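Local coordinates for agmatinase (Burkholderia thailandensis, PDB 4DZ4), which probably hydrolyses agmatine to putrescine and urea, using two manganese ions per subunit, at residues B[48-53]-B[97-102]; B[273-278]-B[310-315]; B[113-118]-B[141-146]. One frame throughout, in Å; residues are numbered along the deposited sequence.

Contact 1: B[48-53]-B[97-102]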
# COMPACT_ATOMS: atom_id res chain seq x y z
N ASP B 48 -32.62 -13.34 -17.60
CA ASP B 48 -32.51 -14.57 -16.81
C ASP B 48 -31.88 -14.34 -15.43
O ASP B 48 -32.30 -14.93 -14.43
CB ASP B 48 -31.65 -15.61 -17.55
CG ASP B 48 -32.26 -16.04 -18.88
OD1 ASP B 48 -33.47 -16.30 -18.93
OD2 ASP B 48 -31.52 -16.13 -19.89
N VAL B 49 -30.86 -13.49 -15.40
CA VAL B 49 -30.18 -13.17 -14.14
C VAL B 49 -29.90 -11.68 -14.05
O VAL B 49 -29.40 -11.07 -15.01
CB VAL B 49 -28.84 -13.92 -13.97
CG1 VAL B 49 -28.25 -13.61 -12.59
CG2 VAL B 49 -29.00 -15.43 -14.18
N VAL B 50 -30.21 -11.11 -12.89
CA VAL B 50 -29.91 -9.70 -12.60
C VAL B 50 -28.79 -9.64 -11.56
O VAL B 50 -28.95 -10.13 -10.43
CB VAL B 50 -31.13 -8.95 -12.03
CG1 VAL B 50 -30.73 -7.54 -11.59
CG2 VAL B 50 -32.22 -8.90 -13.11
N VAL B 51 -27.68 -9.02 -11.96
CA VAL B 51 -26.60 -8.69 -11.01
C VAL B 51 -26.89 -7.30 -10.45
O VAL B 51 -27.18 -6.37 -11.24
CB VAL B 51 -25.21 -8.69 -11.71
CG1 VAL B 51 -24.10 -8.36 -10.71
CG2 VAL B 51 -24.94 -10.07 -12.31
N SER B 52 -26.80 -7.12 -9.13
CA SER B 52 -26.98 -5.78 -8.57
C SER B 52 -26.11 -5.68 -7.34
O SER B 52 -25.69 -6.72 -6.81
CB SER B 52 -28.45 -5.50 -8.23
OG SER B 52 -28.90 -6.27 -7.12
N GLY B 53 -25.83 -4.46 -6.92
CA GLY B 53 -25.03 -4.25 -5.70
C GLY B 53 -25.90 -3.74 -4.55
O GLY B 53 -26.90 -3.03 -4.76
N ALA B 97 -29.28 -14.57 -20.46
CA ALA B 97 -29.49 -13.11 -20.50
C ALA B 97 -29.24 -12.55 -19.09
O ALA B 97 -30.01 -12.77 -18.17
CB ALA B 97 -30.92 -12.82 -20.97
N VAL B 98 -28.11 -11.87 -18.96
CA VAL B 98 -27.63 -11.33 -17.68
C VAL B 98 -27.42 -9.84 -17.83
O VAL B 98 -26.76 -9.41 -18.79
CB VAL B 98 -26.29 -11.98 -17.28
CG1 VAL B 98 -25.83 -11.49 -15.89
CG2 VAL B 98 -26.40 -13.49 -17.27
N ILE B 99 -27.96 -9.05 -16.90
CA ILE B 99 -27.76 -7.61 -16.91
C ILE B 99 -27.14 -7.16 -15.59
O ILE B 99 -27.17 -7.90 -14.58
CB ILE B 99 -29.06 -6.83 -17.16
CG1 ILE B 99 -30.03 -7.03 -15.95
CG2 ILE B 99 -29.65 -7.28 -18.50
CD1 ILE B 99 -31.24 -6.11 -15.85
N ASP B 100 -26.58 -5.95 -15.60
CA ASP B 100 -26.18 -5.27 -14.36
C ASP B 100 -27.19 -4.13 -14.14
O ASP B 100 -27.27 -3.17 -14.91
CB ASP B 100 -24.72 -4.79 -14.48
CG ASP B 100 -24.15 -4.28 -13.16
OD1 ASP B 100 -24.94 -3.82 -12.32
OD2 ASP B 100 -22.91 -4.33 -12.98
N TYR B 101 -27.96 -4.27 -13.07
CA TYR B 101 -29.04 -3.38 -12.68
C TYR B 101 -28.48 -2.09 -12.08
O TYR B 101 -29.19 -1.09 -11.93
CB TYR B 101 -29.86 -4.14 -11.62
CG TYR B 101 -31.09 -3.45 -11.01
CD1 TYR B 101 -32.37 -3.76 -11.42
CD2 TYR B 101 -30.94 -2.52 -9.97
CE1 TYR B 101 -33.49 -3.14 -10.82
CE2 TYR B 101 -32.03 -1.88 -9.40
CZ TYR B 101 -33.30 -2.20 -9.81
OH TYR B 101 -34.38 -1.54 -9.20
N GLY B 102 -27.20 -2.10 -11.72
CA GLY B 102 -26.66 -1.06 -10.85
C GLY B 102 -26.88 -1.45 -9.38
O GLY B 102 -26.80 -2.63 -9.01
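Val-49 and Val-51 trade backbone hydrogen bonds with Ala-97, Ile-99 and Tyr-101, laying 48-53 and 97-102 together as neighbouring parallel strands whose axes come within 4.7 Å. Val-49 gives its N-H to Ala-97 and accepts from Ile-99, and Val-51 gives to Ile-99 and accepts from Tyr-101; Tyr-101 N to Val-51 O, at 2.9 Å, is nearly straight. The pattern then slips by one residue: Gly-53 N turns to Gly-102 O, while the carbonyl of Tyr-101 goes to Arg-42.

At the start, Asp-48 binds Ala-97 through both its backbone N-H and its carboxylate. Ala-97 O takes both Asp-48 N, 2.7 Å away, and Val-49 N, and Ala-97 N sends a straight bond of 2.8 Å to Asp-48 OD2, meeting the anti side of the carboxylate 25° out of its plane. The same oxygen also pairs with Lys-320. Further on, Asp-100 OD1 accepts from Gly-102 N in an Asx turn that bends the chain where Gly-102 has a positive phi (86°); Asp-100 OD2 is held by Arg-74 and the N of Phe-35.

The apolar contacts fall on both faces. The two methyls of Val-50 divide the work: CG1 presses on Tyr-101 CB at 3.5 Å, and CG2 lies beside Ile-99 CD1 at 4.0 Å. Ile-99 reaches it because chi1 of 66° sets CG1 between its backbone N and carbonyl carbon. On the other face Val-51 CG2 crosses Val-98 CG1 at 4.0 Å.

Strand 131-136 hydrogen-bonds to the other edge of 49-54. Helix 300-323 lays Leu-313 against Val-49 and Val-98, whereas helix 114-126 covers the opposite face, with Ile-125 on Val-50 and Tyr-101 and His-121 bonded to Ser-52 OG.

Contact 2: B[273-278]-B[310-315]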
# COMPACT_ATOMS: atom_id res chain seq x y z
N ALA B 273 -13.68 -25.03 -6.82
CA ALA B 273 -13.90 -26.45 -7.15
C ALA B 273 -15.27 -26.88 -6.60
O ALA B 273 -16.01 -27.62 -7.26
CB ALA B 273 -12.80 -27.32 -6.57
N ILE B 274 -15.60 -26.41 -5.39
CA ILE B 274 -16.90 -26.70 -4.78
C ILE B 274 -18.04 -26.02 -5.55
O ILE B 274 -18.98 -26.69 -5.99
CB ILE B 274 -16.93 -26.31 -3.28
CG1 ILE B 274 -15.90 -27.14 -2.50
CG2 ILE B 274 -18.33 -26.54 -2.70
CD1 ILE B 274 -15.58 -26.53 -1.14
N VAL B 275 -17.94 -24.71 -5.75
CA VAL B 275 -19.01 -23.96 -6.43
C VAL B 275 -19.28 -24.50 -7.83
O VAL B 275 -20.45 -24.71 -8.22
CB VAL B 275 -18.74 -22.44 -6.45
CG1 VAL B 275 -19.79 -21.69 -7.29
CG2 VAL B 275 -18.80 -21.93 -5.00
N ARG B 276 -18.21 -24.80 -8.56
CA ARG B 276 -18.35 -25.29 -9.91
C ARG B 276 -19.07 -26.63 -10.01
O ARG B 276 -19.61 -26.96 -11.07
CB ARG B 276 -16.99 -25.39 -10.59
CG ARG B 276 -16.41 -24.02 -10.95
CD ARG B 276 -14.98 -24.19 -11.42
NE ARG B 276 -14.28 -22.89 -11.52
CZ ARG B 276 -12.96 -22.80 -11.67
NH1 ARG B 276 -12.22 -23.91 -11.74
NH2 ARG B 276 -12.37 -21.61 -11.76
N GLY B 277 -19.09 -27.39 -8.92
CA GLY B 277 -19.69 -28.72 -8.93
C GLY B 277 -21.16 -28.75 -8.51
O GLY B 277 -21.76 -29.83 -8.40
N LEU B 278 -21.74 -27.57 -8.25
CA LEU B 278 -23.08 -27.48 -7.65
C LEU B 278 -24.23 -27.47 -8.66
O LEU B 278 -25.33 -27.03 -8.34
CB LEU B 278 -23.17 -26.26 -6.73
CG LEU B 278 -22.43 -26.46 -5.42
CD1 LEU B 278 -22.48 -25.17 -4.64
CD2 LEU B 278 -22.97 -27.61 -4.59
N CYS B 310 -18.93 -15.45 -11.31
CA CYS B 310 -18.90 -15.92 -12.69
C CYS B 310 -19.34 -17.39 -12.74
O CYS B 310 -20.19 -17.79 -13.55
CB CYS B 310 -17.50 -15.74 -13.29
SG CYS B 310 -17.29 -16.52 -14.92
N ASP B 311 -18.81 -18.18 -11.82
CA ASP B 311 -19.22 -19.59 -11.75
C ASP B 311 -20.69 -19.79 -11.42
O ASP B 311 -21.31 -20.71 -11.96
CB ASP B 311 -18.28 -20.37 -10.83
CG ASP B 311 -16.90 -20.59 -11.47
OD1 ASP B 311 -16.83 -20.72 -12.71
OD2 ASP B 311 -15.88 -20.63 -10.74
N LEU B 312 -21.25 -18.93 -10.57
CA LEU B 312 -22.70 -18.94 -10.32
C LEU B 312 -23.50 -18.69 -11.61
O LEU B 312 -24.47 -19.40 -11.89
CB LEU B 312 -23.09 -17.94 -9.20
CG LEU B 312 -22.54 -18.36 -7.81
CD1 LEU B 312 -22.60 -17.19 -6.85
CD2 LEU B 312 -23.33 -19.55 -7.27
N LEU B 313 -23.09 -17.68 -12.39
CA LEU B 313 -23.72 -17.47 -13.71
C LEU B 313 -23.65 -18.72 -14.59
O LEU B 313 -24.61 -19.06 -15.26
CB LEU B 313 -23.12 -16.29 -14.48
CG LEU B 313 -23.33 -14.95 -13.73
CD1 LEU B 313 -22.67 -13.81 -14.49
CD2 LEU B 313 -24.81 -14.68 -13.59
N CYS B 314 -22.50 -19.38 -14.59
CA CYS B 314 -22.32 -20.53 -15.46
C CYS B 314 -23.21 -21.68 -15.02
O CYS B 314 -23.73 -22.40 -15.87
CB CYS B 314 -20.83 -20.92 -15.50
SG CYS B 314 -19.81 -19.75 -16.41
N LEU B 315 -23.40 -21.84 -13.70
CA LEU B 315 -24.33 -22.85 -13.17
C LEU B 315 -25.73 -22.58 -13.70
O LEU B 315 -26.40 -23.51 -14.18
CB LEU B 315 -24.34 -22.88 -11.66
CG LEU B 315 -23.07 -23.45 -11.00
CD1 LEU B 315 -23.12 -23.20 -9.50
CD2 LEU B 315 -22.96 -24.94 -11.28
O HOH W 1 -13.89 -19.14 -11.81
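Arg-276 and Asp-311 form the salt bridge of this contact: NE donates to OD2 at 2.9 Å, with an N-H...O angle of 160°. The oxygen lies at the guanidinium edge, close to its plane, yet the two flat groups stand almost perpendicular, so NE comes down on OD2 from above the carboxylate plane. An arginine chain extended from CG to NE carries the group there. One water closes the arrangement, taking a bond from Arg-276 NH2 at 2.9 Å and giving one to Asp-311 OD2 at 2.7 Å. OD2 thus has two donors, and OD1 is satisfied by the indole NE1 of Trp-88, leaving both oxygens of this buried acid engaged. The helices concerned, 268-276 and 300-323, lead into and follow strand 282-289 of the parallel sheet in this arginase-type alpha/beta fold, and Leu-278 and Leu-312 both rest on Leu-243 of strand 240-246. Among the backbone acceptors, Val-275 O takes Leu-278 N at 3.1 Å, and Leu-315 CD1 packs against that carbonyl at 3.3 Å. The same methyl meets Leu-278 CB at 4.1 Å, while Val-275 CG1 touches Leu-312 CD2, the side chains crossing at about a right angle.

Contact 3: B[113-118]-B[141-146]. With EDO (1,2-ethanediol), chain X.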
# COMPACT_ATOMS: atom_id res chain seq x y z
N SER B 113 -34.70 2.35 7.60
CA SER B 113 -35.27 2.23 6.23
C SER B 113 -34.49 1.25 5.33
O SER B 113 -34.95 0.95 4.23
CB SER B 113 -35.34 3.60 5.55
OG SER B 113 -34.03 4.02 5.13
N ILE B 114 -33.33 0.78 5.78
CA ILE B 114 -32.44 -0.01 4.92
C ILE B 114 -32.98 -1.40 4.64
O ILE B 114 -33.05 -1.84 3.47
CB ILE B 114 -31.00 -0.03 5.47
CG1 ILE B 114 -30.43 1.41 5.44
CG2 ILE B 114 -30.10 -0.99 4.67
CD1 ILE B 114 -29.12 1.53 6.18
N LYS B 115 -33.42 -2.07 5.70
CA LYS B 115 -34.00 -3.42 5.55
C LYS B 115 -35.17 -3.40 4.54
O LYS B 115 -35.13 -4.14 3.54
CB LYS B 115 -34.44 -3.96 6.91
CG LYS B 115 -35.14 -5.30 6.80
CD LYS B 115 -35.65 -5.78 8.14
CE LYS B 115 -36.45 -7.07 7.99
NZ LYS B 115 -37.15 -7.37 9.29
N PRO B 116 -36.18 -2.52 4.76
CA PRO B 116 -37.28 -2.50 3.76
C PRO B 116 -36.82 -2.10 2.35
O PRO B 116 -37.40 -2.58 1.37
CB PRO B 116 -38.30 -1.50 4.35
CG PRO B 116 -37.54 -0.72 5.39
CD PRO B 116 -36.49 -1.68 5.93
N ALA B 117 -35.80 -1.21 2.24
CA ALA B 117 -35.27 -0.82 0.92
C ALA B 117 -34.74 -2.06 0.18
O ALA B 117 -35.02 -2.23 -1.00
CB ALA B 117 -34.17 0.26 1.03
N ILE B 118 -34.00 -2.90 0.89
CA ILE B 118 -33.44 -4.10 0.31
C ILE B 118 -34.54 -5.13 -0.05
O ILE B 118 -34.53 -5.70 -1.16
CB ILE B 118 -32.34 -4.73 1.19
CG1 ILE B 118 -31.20 -3.73 1.42
CG2 ILE B 118 -31.84 -6.05 0.55
CD1 ILE B 118 -30.24 -4.14 2.53
N ILE B 141 -27.05 -7.95 4.42
CA ILE B 141 -27.96 -7.83 3.25
C ILE B 141 -28.70 -9.13 2.93
O ILE B 141 -29.82 -9.11 2.39
CB ILE B 141 -27.25 -7.28 1.98
CG1 ILE B 141 -26.31 -8.34 1.35
CG2 ILE B 141 -26.54 -5.94 2.30
CD1 ILE B 141 -25.72 -7.94 -0.01
N THR B 142 -28.09 -10.27 3.27
CA THR B 142 -28.69 -11.55 2.93
C THR B 142 -30.03 -11.82 3.65
O THR B 142 -30.90 -12.53 3.11
CB THR B 142 -27.69 -12.68 3.16
OG1 THR B 142 -26.49 -12.39 2.44
CG2 THR B 142 -28.27 -14.04 2.67
N TYR B 143 -30.19 -11.23 4.82
CA TYR B 143 -31.44 -11.39 5.56
C TYR B 143 -32.63 -10.78 4.79
O TYR B 143 -33.58 -11.49 4.46
CB TYR B 143 -31.28 -10.86 7.00
CG TYR B 143 -32.52 -10.86 7.83
CD1 TYR B 143 -33.34 -12.01 7.92
CD2 TYR B 143 -32.86 -9.74 8.59
CE1 TYR B 143 -34.49 -12.00 8.71
CE2 TYR B 143 -34.03 -9.72 9.36
CZ TYR B 143 -34.82 -10.87 9.43
OH TYR B 143 -35.94 -10.85 10.22
N PRO B 144 -32.59 -9.47 4.46
CA PRO B 144 -33.74 -9.00 3.67
C PRO B 144 -33.85 -9.65 2.29
O PRO B 144 -34.96 -9.82 1.76
CB PRO B 144 -33.50 -7.48 3.52
CG PRO B 144 -32.07 -7.25 4.00
CD PRO B 144 -31.82 -8.34 5.01
N LEU B 145 -32.72 -10.09 1.72
CA LEU B 145 -32.78 -10.80 0.45
C LEU B 145 -33.53 -12.12 0.63
O LEU B 145 -34.36 -12.47 -0.22
CB LEU B 145 -31.37 -11.05 -0.12
CG LEU B 145 -30.61 -9.80 -0.61
CD1 LEU B 145 -29.21 -10.18 -1.08
CD2 LEU B 145 -31.36 -9.06 -1.74
N LEU B 146 -33.27 -12.83 1.72
CA LEU B 146 -33.98 -14.07 2.01
C LEU B 146 -35.48 -13.83 2.24
O LEU B 146 -36.31 -14.63 1.85
CB LEU B 146 -33.37 -14.79 3.21
CG LEU B 146 -32.02 -15.47 2.95
CD1 LEU B 146 -31.43 -15.88 4.29
CD2 LEU B 146 -32.15 -16.68 1.99
C1 EDO X . -32.77 -3.15 10.24
O1 EDO X . -33.54 -2.51 11.26
C2 EDO X . -32.06 -2.20 9.27
O2 EDO X . -32.96 -1.42 8.47
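Lys-115 and Pro-144 bring the backbones closest, CA to CA 5.9 Å, where helices 114-118 and 142-146 cross at -48° with their axes 8.8 Å apart. Ile-118 is the side chain that carries most of the contact. Its chi1 of -59° leaves CG2 anti to the backbone N and aims it at the second helix, where it presses on the proline ring, 3.7 Å from Pro-144 CG, and also meets Leu-145 CD2 at 3.8 Å. The other branch runs on to CD1, which touches Ile-141 CG2 at 4.1 Å, the two side chains crossing at about a right angle. Pro-144 answers with more than one ring atom, as its CB also packs against the carbonyl oxygen of Lys-115.

Lys-115 stretches its extended chain alongside the second helix, carrying CE obliquely to Tyr-143 CE2 at 3.8 Å. Its NZ is equally distant from Tyr-143 OH, too far for a bond; that hydroxyl is instead hydrogen-bonded to Asp-189. Lys-115 N donates to O2 of a 1,2-ethanediol at 2.9 Å, a probable crystallisation additive that also bonds to the carbonyls of Pro-111 and Asp-175.

Strand 49-54 lies beneath, Val-54 touching both Ile-118 and Ile-141, and the manganese ligand His-139 lies two residues before Ile-141. With a branched aliphatic side chain set against a proline ring and leucine and isoleucine methyls, the two helices are joined here by apolar packing, while the tyrosine hydroxyl finds its partner outside the pair.

In the fold
Along the chain contact 1 closes first, then contact 3, then contact 2. All three are built around one parallel sheet: contact 1 joins two of its strands, 49-54 and 98-103, and the other two pair helices that lie against opposite faces. Contact 2 touches contact 1 directly, Leu-313 CD2 lying 3.7 Å from Val-49 CG1, although their centres are about 17 Å apart. Contact 3 lies about 18 Å from contact 1, centre to centre, and is tied to it by helix 114-126, which follows strand 98-103. Contacts 2 and 3, about 25 Å apart between centres, flank the chain's middle, so together they describe the three-layer alpha/beta/alpha arrangement of the arginase fold that carries the manganese site.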